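Zinc chaperone AztD (Citrobacter koseri, PDB 6CMK) binds zinc in the periplasm as a beta-propeller chaperone and hands one zinc ion directly to the solute-binding protein AztC of the AztABCD transport system. Local coordinates at residues K133-F138 with G170-Y175; Y178-I183 with A196-L201; A210-L215 with G232-T237. All coordinates share one frame; numbering follows the deposited sequence. Where two conformers were deposited one is given.

In the fold
The three contacts follow in series and share the sheet that includes strands 172-174, 178-183, 195-200 and 208-211. Contact 1 sets its innermost strand against the preceding sheet, contact 2 is the hairpin in its middle, and contact 3 sets the end of strand 208-211 and the loop after it against the following sheet. Contacts 1 and 2, centres about 9 Å apart, join through Val173 N and Val180 O, 2.8 Å apart. Contacts 2 and 3, centres about 12 Å apart, meet where Ala196 CB lies 3.8 Å from Leu234 CD1. The zinc held by His126, His169 and His216 lies about 7 Å from Gly170 and about 9 Å from the Leu215 side chain, nearest atoms.

Contact 1. Residues K133-F138 with G170-Y175; sequences KIAQWF and GVAVPY
Trp137 lays its indole over the backbone of Gly170 and Val171, and this is the close-packed end of the contact. Gly170 C sits over the centre of the ring system, 3.5 Å above its plane, with Val171 N over the same face but offset toward the rim. Gly170 CA adds a CH-pi contact, 3.8 Å from the centroid of the five-membered ring. With CG anti to the backbone N (chi1 -166°), the indole reaches across to the other strand, and Ala172 CB meets its edge in the ring plane, 3.7 Å from CE3. Gly170, without a side chain, lets the indole lie flat against the backbone. Trp137 NE1 lies near Gly170 N but donates instead to His168 O, a bond that helps fix the rotation of the indole. Strands 133-138 and 172-174 run antiparallel at 169°, yet their axes come no closer than 6.0 Å: they belong to successive sheets of the beta propeller, kept close in the middle by Ala135, Ala172 and Pro174. There Ala135 CB lies 3.9 Å from Ala172 CB and equally near Pro174 CD. Just beyond Gly170 and Val171 are the zinc ligands His169 and His126, so the snug end is also the metal end. The other end is the more open one: Lys133 is partly exposed, while Pro174 and Tyr175 next to it are buried. Lys133 CB touches Pro174 CB at 3.8 Å, and Pro174 CG rests 3.5 Å from Lys133 O. The lysine chain, bent at chi3 and chi4, draws its CD alongside Tyr175 O at 3.5 Å, while its ammonium group forms a salt bridge with Asp176 and a hydrogen bond with Gln131. Arg279 of the second subunit packs on this same lysine.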
# COMPACT_ATOMS: atom_id res chain seq x y z
N LYS B 133 1.04 5.46 13.54
CA LYS B 133 1.39 5.54 14.96
C LYS B 133 2.84 6.00 15.08
O LYS B 133 3.71 5.51 14.37
CB LYS B 133 1.23 4.18 15.63
CG LYS B 133 -0.17 3.57 15.52
CD LYS B 133 -0.21 2.21 16.19
CE LYS B 133 0.25 1.09 15.24
NZ LYS B 133 -0.84 0.72 14.29
N ILE B 134 3.09 6.92 16.02
CA ILE B 134 4.40 7.56 16.17
C ILE B 134 4.89 7.34 17.59
O ILE B 134 4.14 7.54 18.54
CB ILE B 134 4.35 9.07 15.87
CG1 ILE B 134 3.98 9.35 14.41
CG2 ILE B 134 5.66 9.77 16.24
CD1 ILE B 134 3.33 10.70 14.22
N ALA B 135 6.16 6.96 17.74
CA ALA B 135 6.80 6.92 19.05
C ALA B 135 8.10 7.68 18.96
O ALA B 135 8.98 7.30 18.18
CB ALA B 135 7.06 5.48 19.51
N GLN B 136 8.23 8.75 19.75
CA GLN B 136 9.45 9.54 19.82
C GLN B 136 10.13 9.28 21.16
O GLN B 136 9.52 9.48 22.22
CB GLN B 136 9.15 11.03 19.63
CG GLN B 136 10.36 11.94 19.80
CD GLN B 136 11.37 11.70 18.70
OE1 GLN B 136 11.05 11.83 17.51
NE2 GLN B 136 12.59 11.35 19.07
N TRP B 137 11.38 8.82 21.11
CA TRP B 137 12.18 8.60 22.30
C TRP B 137 12.91 9.87 22.71
O TRP B 137 13.32 10.68 21.87
CB TRP B 137 13.21 7.49 22.05
CG TRP B 137 13.84 6.97 23.30
CD1 TRP B 137 14.97 7.43 23.92
CD2 TRP B 137 13.37 5.88 24.08
NE1 TRP B 137 15.22 6.68 25.05
CE2 TRP B 137 14.25 5.72 25.17
CE3 TRP B 137 12.27 5.01 23.97
CZ2 TRP B 137 14.08 4.73 26.13
CZ3 TRP B 137 12.10 4.03 24.94
CH2 TRP B 137 13.01 3.90 26.00
N PHE B 138 13.07 10.05 24.02
CA PHE B 138 13.86 11.15 24.57
C PHE B 138 14.88 10.55 25.53
O PHE B 138 14.51 10.01 26.58
CB PHE B 138 12.98 12.18 25.29
CG PHE B 138 12.14 13.00 24.35
CD1 PHE B 138 10.91 12.52 23.92
CD2 PHE B 138 12.58 14.23 23.89
CE1 PHE B 138 10.13 13.26 23.05
CE2 PHE B 138 11.80 14.97 23.02
CZ PHE B 138 10.58 14.48 22.60
N GLY B 170 17.43 4.61 24.24
CA GLY B 170 16.59 3.48 23.93
C GLY B 170 15.74 3.67 22.70
O GLY B 170 16.04 4.52 21.84
N VAL B 171 14.69 2.87 22.59
CA VAL B 171 13.79 2.92 21.45
C VAL B 171 12.41 2.46 21.89
O VAL B 171 12.28 1.57 22.74
CB VAL B 171 14.34 2.06 20.29
CG1 VAL B 171 14.58 0.63 20.75
CG2 VAL B 171 13.41 2.12 19.08
N ALA B 172 11.39 3.07 21.30
CA ALA B 172 10.00 2.70 21.53
C ALA B 172 9.36 2.42 20.18
O ALA B 172 9.51 3.21 19.24
CB ALA B 172 9.23 3.81 22.24
N VAL B 173 8.63 1.32 20.10
CA VAL B 173 7.98 0.90 18.87
C VAL B 173 6.47 0.95 19.12
O VAL B 173 5.98 0.29 20.04
CB VAL B 173 8.42 -0.50 18.43
CG1 VAL B 173 7.82 -0.83 17.07
CG2 VAL B 173 9.94 -0.59 18.40
N PRO B 174 5.69 1.71 18.32
CA PRO B 174 4.27 1.87 18.63
C PRO B 174 3.39 0.79 18.01
O PRO B 174 3.54 0.46 16.82
CB PRO B 174 3.96 3.25 18.06
CG PRO B 174 4.83 3.35 16.85
CD PRO B 174 6.10 2.56 17.18
N TYR B 175 2.50 0.23 18.82
CA TYR B 175 1.54 -0.80 18.41
C TYR B 175 0.12 -0.35 18.76
O TYR B 175 -0.09 0.73 19.31
CB TYR B 175 1.91 -2.14 19.06
CG TYR B 175 3.12 -2.71 18.37
CD1 TYR B 175 2.98 -3.34 17.15
CD2 TYR B 175 4.39 -2.51 18.87
CE1 TYR B 175 4.06 -3.81 16.47
CE2 TYR B 175 5.49 -2.98 18.19
CZ TYR B 175 5.32 -3.63 16.98
OH TYR B 175 6.40 -4.09 16.26

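Contact 2. Residues Y178-I183 with A196-L201; sequences YAVVSI and ARVVDL
Ala179 and Val199 exchange a pair of backbone hydrogen bonds, the shorter being Val199 N to Ala179 O at 2.8 Å, nearly straight at 173°. Val181 and Arg197 form a second such pair, with Arg197 N to Val181 O at 2.9 Å. Between them, Val180 and Val198 make a non-hydrogen-bonded pair, where Val180 CA approaches Arg197 O at 3.3 Å in a CA-H...O contact. These bonds join the two strands of an antiparallel beta hairpin within one propeller blade. Apolar contacts line both faces. On one, Val180 CG1 meets Ala196 CB at 3.8 Å and CG2 meets Val198 CG2; on the other, Val181 CG2 lies against Val199 CG1 at 4.1 Å. At the open end of the hairpin, the Tyr178 ring slants past the Asp200 side chain, Tyr178 CD1 lying 4.1 Å from Asp200 CB. Ile183 CG1 packs over the centre of one face of the Arg197 guanidinium, 3.7 Å from Arg197 CZ. Arg197 CG sits between its backbone N and carbonyl carbon (chi1 63°), and a bend at chi3 turns the planar group over the isoleucine. Arg197 NE forms a salt bridge with Asp209, while Asp200 OD2 is paired with Lys204.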
# COMPACT_ATOMS: atom_id res chain seq x y z
N TYR B 178 -0.61 -0.73 22.63
CA TYR B 178 0.61 -1.20 23.27
C TYR B 178 1.81 -0.49 22.66
O TYR B 178 1.71 0.14 21.60
CB TYR B 178 0.79 -2.71 23.12
CG TYR B 178 -0.29 -3.56 23.74
CD1 TYR B 178 -0.23 -3.91 25.08
CD2 TYR B 178 -1.36 -4.01 22.99
CE1 TYR B 178 -1.22 -4.69 25.66
CE2 TYR B 178 -2.35 -4.78 23.55
CZ TYR B 178 -2.27 -5.12 24.89
OH TYR B 178 -3.25 -5.89 25.45
N ALA B 179 2.95 -0.61 23.33
CA ALA B 179 4.24 -0.26 22.75
C ALA B 179 5.25 -1.30 23.20
O ALA B 179 5.06 -2.00 24.18
CB ALA B 179 4.71 1.14 23.17
N VAL B 180 6.34 -1.40 22.44
CA VAL B 180 7.52 -2.15 22.86
C VAL B 180 8.60 -1.13 23.18
O VAL B 180 8.91 -0.28 22.35
CB VAL B 180 7.99 -3.14 21.78
CG1 VAL B 180 9.35 -3.73 22.16
CG2 VAL B 180 6.95 -4.23 21.58
N VAL B 181 9.16 -1.23 24.38
CA VAL B 181 10.17 -0.27 24.81
C VAL B 181 11.39 -1.04 25.30
O VAL B 181 11.29 -2.15 25.82
CB VAL B 181 9.66 0.68 25.93
CG1 VAL B 181 8.47 1.48 25.45
CG2 VAL B 181 9.31 -0.10 27.19
N SER B 182 12.54 -0.41 25.15
CA SER B 182 13.77 -0.97 25.65
C SER B 182 13.82 -0.84 27.17
O SER B 182 13.20 0.04 27.77
CB SER B 182 14.95 -0.25 25.01
OG SER B 182 14.84 1.14 25.22
N ILE B 183 14.57 -1.75 27.78
CA ILE B 183 14.68 -1.87 29.23
C ILE B 183 16.02 -1.27 29.64
O ILE B 183 17.06 -1.71 29.13
CB ILE B 183 14.59 -3.34 29.66
CG1 ILE B 183 13.24 -3.94 29.26
CG2 ILE B 183 14.85 -3.49 31.16
CD1 ILE B 183 13.23 -5.45 29.28
N ALA B 196 13.94 -5.72 25.77
CA ALA B 196 12.74 -4.97 25.42
C ALA B 196 11.55 -5.64 26.07
O ALA B 196 11.58 -6.83 26.39
CB ALA B 196 12.53 -4.89 23.91
N ARG B 197 10.48 -4.87 26.24
CA ARG B 197 9.26 -5.43 26.80
C ARG B 197 8.04 -4.77 26.18
O ARG B 197 8.09 -3.63 25.71
CB ARG B 197 9.20 -5.26 28.33
CG ARG B 197 9.19 -3.82 28.82
CD ARG B 197 8.85 -3.76 30.31
NE ARG B 197 9.85 -4.43 31.14
CZ ARG B 197 10.74 -3.81 31.92
NH1 ARG B 197 10.79 -2.49 31.99
NH2 ARG B 197 11.60 -4.53 32.63
N VAL B 198 6.94 -5.50 26.20
CA VAL B 198 5.63 -4.95 25.85
C VAL B 198 5.09 -4.19 27.04
O VAL B 198 5.16 -4.67 28.18
CB VAL B 198 4.67 -6.08 25.43
CG1 VAL B 198 3.30 -5.51 25.09
CG2 VAL B 198 5.24 -6.87 24.24
N VAL B 199 4.56 -2.99 26.80
CA VAL B 199 3.80 -2.26 27.80
C VAL B 199 2.47 -1.83 27.19
O VAL B 199 2.37 -1.65 25.97
CB VAL B 199 4.57 -1.03 28.36
CG1 VAL B 199 5.86 -1.47 29.03
CG2 VAL B 199 4.82 0.00 27.26
N ASP B 200 1.44 -1.69 28.02
CA ASP B 200 0.23 -1.04 27.54
C ASP B 200 0.46 0.47 27.57
O ASP B 200 1.55 0.94 27.90
CB ASP B 200 -1.00 -1.50 28.33
CG ASP B 200 -1.00 -1.04 29.77
OD1 ASP B 200 -0.31 -0.06 30.10
OD2 ASP B 200 -1.73 -1.67 30.57
N LEU B 201 -0.54 1.25 27.18
CA LEU B 201 -0.27 2.67 27.01
C LEU B 201 -0.38 3.44 28.31
O LEU B 201 -0.15 4.65 28.32
CB LEU B 201 -1.18 3.27 25.93
CG LEU B 201 -0.96 2.69 24.53
CD1 LEU B 201 -1.96 3.28 23.55
CD2 LEU B 201 0.47 2.93 24.03

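Contact 3. Residues A210-L215 with G232-T237; sequences ALCPGL and GLLLIT
The backbones stay well apart, with Cys212 CA and Leu234 CA, the nearest pair, 7.5 Å from each other, so contact between strand 232-237 and the end of strand 208-211 with its following loop is made mainly through side chains. Leu234 does most of the touching. Its CG lies anti to its own carbonyl carbon (chi1 -62°), and the extended side chain projects into the bend formed by Ala210, Cys212 and Leu215. Cys212 SG approaches Leu234 CG at 3.7 Å, and Cys212 CB packs at 3.9 Å against Leu234 CD1. Ala210 CB meets both methyls of the leucine, CD2 being 4.1 Å away. From the loop, Leu215 crosses Leu234 at about a right angle and brings CD1 to 4.0 Å from Leu234 CD1. His247 of strand 244-249 packs on both Cys212 and Leu234. The sulfur that touches Leu234 also forms a disulfide with Cys229, tying the loop after strand 208-211 to the turn that leads into strand 232-237. Beyond Leu215 comes the zinc ligand His216. This is an interface between neighbouring beta-propeller blades, with a disulfide anchored in the loop that leads to the zinc site.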
# COMPACT_ATOMS: atom_id res chain seq x y z
N ALA B 210 11.81 -9.56 27.19
CA ALA B 210 12.64 -10.20 26.17
C ALA B 210 14.07 -9.70 26.34
O ALA B 210 14.39 -8.58 25.93
CB ALA B 210 12.11 -9.88 24.78
N LEU B 211 14.93 -10.53 26.93
CA LEU B 211 16.32 -10.15 27.13
C LEU B 211 17.07 -10.14 25.81
O LEU B 211 16.90 -11.03 24.97
CB LEU B 211 17.01 -11.10 28.12
CG LEU B 211 17.14 -10.61 29.56
CD1 LEU B 211 15.79 -10.34 30.17
CD2 LEU B 211 17.89 -11.63 30.41
N CYS B 212 17.89 -9.12 25.63
CA CYS B 212 18.70 -8.93 24.43
C CYS B 212 19.82 -7.98 24.82
O CYS B 212 19.68 -6.76 24.68
CB CYS B 212 17.86 -8.38 23.27
SG CYS B 212 18.36 -8.95 21.60
N PRO B 213 20.93 -8.50 25.34
CA PRO B 213 21.97 -7.62 25.90
C PRO B 213 22.55 -6.67 24.85
O PRO B 213 22.78 -7.05 23.71
CB PRO B 213 23.03 -8.60 26.41
CG PRO B 213 22.74 -9.90 25.74
CD PRO B 213 21.28 -9.92 25.47
N GLY B 214 22.77 -5.43 25.26
CA GLY B 214 23.40 -4.46 24.38
C GLY B 214 22.48 -4.05 23.25
O GLY B 214 22.93 -3.90 22.11
N LEU B 215 21.20 -3.88 23.54
CA LEU B 215 20.23 -3.57 22.50
C LEU B 215 20.49 -2.20 21.89
O LEU B 215 20.59 -1.19 22.61
CB LEU B 215 18.82 -3.64 23.08
CG LEU B 215 17.66 -3.61 22.09
CD1 LEU B 215 16.49 -4.39 22.66
CD2 LEU B 215 17.24 -2.17 21.79
N GLY B 232 21.46 -11.37 18.81
CA GLY B 232 20.58 -11.62 17.68
C GLY B 232 19.65 -10.44 17.48
O GLY B 232 19.97 -9.31 17.85
N LEU B 233 18.50 -10.73 16.87
CA LEU B 233 17.46 -9.74 16.66
C LEU B 233 16.21 -10.15 17.43
O LEU B 233 15.87 -11.33 17.49
CB LEU B 233 17.09 -9.59 15.17
CG LEU B 233 18.22 -9.45 14.15
CD1 LEU B 233 17.67 -9.21 12.75
CD2 LEU B 233 19.18 -8.34 14.53
N LEU B 234 15.54 -9.16 18.01
CA LEU B 234 14.18 -9.33 18.48
C LEU B 234 13.28 -8.98 17.31
O LEU B 234 13.49 -7.96 16.65
CB LEU B 234 13.88 -8.42 19.67
CG LEU B 234 14.69 -8.63 20.94
CD1 LEU B 234 14.22 -7.65 21.99
CD2 LEU B 234 14.59 -10.05 21.46
N LEU B 235 12.31 -9.84 17.03
CA LEU B 235 11.39 -9.65 15.92
C LEU B 235 10.00 -9.51 16.50
O LEU B 235 9.58 -10.34 17.31
CB LEU B 235 11.44 -10.83 14.94
CG LEU B 235 12.80 -11.01 14.25
CD1 LEU B 235 12.80 -12.22 13.35
CD2 LEU B 235 13.17 -9.77 13.45
N ILE B 236 9.30 -8.45 16.12
CA ILE B 236 8.02 -8.07 16.72
C ILE B 236 6.94 -8.07 15.66
O ILE B 236 7.13 -7.52 14.57
CB ILE B 236 8.09 -6.67 17.38
CG1 ILE B 236 9.35 -6.54 18.27
CG2 ILE B 236 6.84 -6.40 18.21
CD1 ILE B 236 9.66 -5.11 18.63
N THR B 237 5.79 -8.66 15.99
CA THR B 237 4.59 -8.59 15.16
C THR B 237 3.39 -8.36 16.06
O THR B 237 3.43 -8.68 17.25
CB THR B 237 4.34 -9.88 14.38
OG1 THR B 237 4.28 -10.98 15.30
CG2 THR B 237 5.44 -10.14 13.36